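Local coordinates for oxidoreductase, NAD-binding/iron-sulfur cluster-binding protein (Nitratireductor pacificus pht-3B, PDB 6ZXU) that carries out reductive dehalogenation, probably by passing electrons through two [4Fe-4S] clusters to a bound cobalamin, at residues 498-503 with 543-548. Residues are numbered along the deposited sequence; the frame is centred on the assembly and turned at random.
Sequences VSRIGD and RKCARE. With SF4 (iron/sulfur cluster), chain D.
C545 SG, the sulfur that ligates iron FE1 of the cluster at 2.3 Å, is also the atom on which the aliphatic part of R500 rests, with R500 CG 3.9 Å from it. The torsion of C545 (chi1 55°) puts SG between the backbone N and carbonyl carbon, pointing off the start of helix 544-548 at the cube. R500 runs along the same side of the cluster: its CB lies 3.6 Å from SF4 S3, and a bend at chi3 (-60°) turns the guanidinium so that S3 sits at its edge, in plane. Over one face of the R500 guanidinium comes R543, its CD above the centre; the two groups stack with centres 3.8 Å apart and planes at 18°, shifted so that R500 NH2 lies over the R543 plane toward its rim. R500 NH2 and R543 NH1 approach to 3.2 Å, but both are donors, and the polar needs are met elsewhere: S555 O and G557 O accept from R500 NH1, while R543 finds its main polar partner in F556. The positive charges would be expected to offset part of the negative charge of the cluster and its thiolates. Cutting R500 back to an alanine is likely to cost SG its CG and CD contacts, R543 its stacking mate and both carbonyls their donor. Nearer the backbone of C545, I501 CG1 packs 3.9 Å from C545 CB and 3.7 Å from SF4 S2, while I501 O is hydrogen-bonded to the cobalamin. C545 closes the CxxCxxC run (C539, C542, C545) of a ferredoxin-type [4Fe-4S] site, here set beside the cobalamin pocket of a reductive dehalogenase.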
loop_
_atom_site.group_PDB
_atom_site.type_symbol
_atom_site.label_atom_id
_atom_site.label_comp_id
_atom_site.label_asym_id
_atom_site.label_seq_id
_atom_site.Cartn_x
_atom_site.Cartn_y
_atom_site.Cartn_z
ATOM N N VAL A 498 -0.540 18.956 -3.145
ATOM C CA VAL A 498 0.389 19.385 -2.094
ATOM C C VAL A 498 -0.357 19.645 -0.786
ATOM O O VAL A 498 -1.333 20.414 -0.743
ATOM C CB VAL A 498 1.132 20.661 -2.551
ATOM C CG1 VAL A 498 1.845 21.374 -1.420
ATOM C CG2 VAL A 498 2.161 20.256 -3.628
ATOM N N SER A 499 0.137 19.034 0.316
ATOM C CA SER A 499 -0.469 19.138 1.622
ATOM C C SER A 499 0.544 19.701 2.645
ATOM O O SER A 499 1.742 19.722 2.420
ATOM C CB SER A 499 -1.017 17.816 2.114
ATOM O OG SER A 499 0.024 17.004 2.621
ATOM N N ARG A 500 0.005 20.101 3.794
ATOM C CA ARG A 500 0.884 20.603 4.869
ATOM C C ARG A 500 1.858 19.546 5.349
ATOM O O ARG A 500 2.988 19.839 5.713
ATOM C CB ARG A 500 0.030 21.176 5.995
ATOM C CG ARG A 500 0.863 21.645 7.216
ATOM C CD ARG A 500 0.018 22.271 8.345
ATOM N NE ARG A 500 -0.691 23.421 7.892
ATOM C CZ ARG A 500 -0.194 24.628 7.674
ATOM N NH1 ARG A 500 1.084 24.886 8.000
ATOM N NH2 ARG A 500 -0.985 25.567 7.253
ATOM N N ILE A 501 1.487 18.296 5.361
ATOM C CA ILE A 501 2.435 17.228 5.750
ATOM C C ILE A 501 3.799 17.400 5.150
ATOM O O ILE A 501 4.773 17.325 5.840
ATOM C CB ILE A 501 1.846 15.840 5.484
ATOM C CG1 ILE A 501 0.604 15.662 6.324
ATOM C CG2 ILE A 501 2.821 14.775 5.810
ATOM C CD1 ILE A 501 -0.176 14.301 6.152
ATOM N N GLY A 502 3.879 17.665 3.862
ATOM C CA GLY A 502 5.081 18.191 3.296
ATOM C C GLY A 502 5.562 17.390 2.156
ATOM O O GLY A 502 5.392 17.797 0.970
ATOM N N ASP A 503 6.137 16.244 2.482
ATOM C CA ASP A 503 6.674 15.323 1.498
ATOM C C ASP A 503 5.692 14.225 1.190
ATOM O O ASP A 503 6.076 13.173 0.659
ATOM C CB ASP A 503 8.061 14.703 1.994
ATOM C CG ASP A 503 9.317 15.726 1.769
ATOM O OD1 ASP A 503 9.094 16.992 1.539
ATOM O OD2 ASP A 503 10.518 15.223 1.729
ATOM N N ARG A 543 -4.088 22.580 11.244
ATOM C CA ARG A 543 -2.736 22.291 11.748
ATOM C C ARG A 543 -2.648 20.991 12.441
ATOM O O ARG A 543 -1.730 20.777 13.241
ATOM C CB ARG A 543 -2.266 23.344 12.738
ATOM C CG ARG A 543 -2.260 24.780 12.260
ATOM C CD ARG A 543 -1.182 25.009 11.258
ATOM N NE ARG A 543 -1.090 26.426 10.825
ATOM C CZ ARG A 543 -1.950 27.055 10.023
ATOM N NH1 ARG A 543 -3.012 26.438 9.530
ATOM N NH2 ARG A 543 -1.746 28.316 9.710
ATOM N N LYS A 544 -3.546 20.057 12.165
ATOM C CA LYS A 544 -3.614 18.845 12.984
ATOM C C LYS A 544 -2.355 17.960 12.864
ATOM O O LYS A 544 -1.840 17.444 13.852
ATOM C CB LYS A 544 -4.908 18.117 12.705
ATOM C CG LYS A 544 -5.129 16.883 13.607
ATOM C CD LYS A 544 -6.585 16.515 13.675
ATOM C CE LYS A 544 -6.763 15.275 14.527
ATOM N NZ LYS A 544 -8.193 15.114 14.940
ATOM N N CYS A 545 -1.900 17.692 11.644
ATOM C CA CYS A 545 -0.704 16.925 11.410
ATOM C C CYS A 545 0.470 17.581 12.129
ATOM O O CYS A 545 1.266 16.862 12.724
ATOM C CB CYS A 545 -0.421 16.798 9.913
ATOM S SG CYS A 545 -0.326 18.413 8.995
ATOM N N ALA A 546 0.645 18.886 11.967
ATOM C CA ALA A 546 1.728 19.577 12.624
ATOM C C ALA A 546 1.711 19.408 14.166
ATOM O O ALA A 546 2.743 19.193 14.799
ATOM C CB ALA A 546 1.690 21.055 12.220
ATOM N N ARG A 547 0.557 19.531 14.754
ATOM C CA ARG A 547 0.372 19.405 16.177
ATOM C C ARG A 547 0.641 18.050 16.672
ATOM O O ARG A 547 1.162 17.887 17.767
ATOM C CB ARG A 547 -1.070 19.744 16.514
ATOM C CG ARG A 547 -1.397 19.874 18.007
ATOM C CD ARG A 547 -2.889 20.108 18.146
ATOM N NE ARG A 547 -3.585 18.854 18.026
ATOM C CZ ARG A 547 -4.760 18.693 17.447
ATOM N NH1 ARG A 547 -5.336 19.710 16.855
ATOM N NH2 ARG A 547 -5.326 17.485 17.421
ATOM N N GLU A 548 0.391 17.010 15.851
ATOM C CA GLU A 548 0.520 15.659 16.317
ATOM C C GLU A 548 1.815 14.996 16.017
ATOM O O GLU A 548 2.020 13.854 16.375
ATOM C CB GLU A 548 -0.630 14.828 15.797
ATOM C CG GLU A 548 -2.021 15.255 16.291
ATOM C CD GLU A 548 -2.205 15.133 17.837
ATOM O OE1 GLU A 548 -1.396 14.403 18.508
ATOM O OE2 GLU A 548 -3.101 15.806 18.320
HETATM FE FE1 SF4 D . -2.234 18.501 7.795
HETATM FE FE2 SF4 D . -4.895 19.289 8.201
HETATM FE FE3 SF4 D . -4.374 17.077 6.737
HETATM FE FE4 SF4 D . -3.706 19.497 5.670
HETATM S S1 SF4 D . -5.759 18.704 6.256
HETATM S S2 SF4 D . -2.454 17.702 5.710
HETATM S S3 SF4 D . -3.098 20.500 7.587
HETATM S S4 SF4 D . -3.915 17.494 8.901
#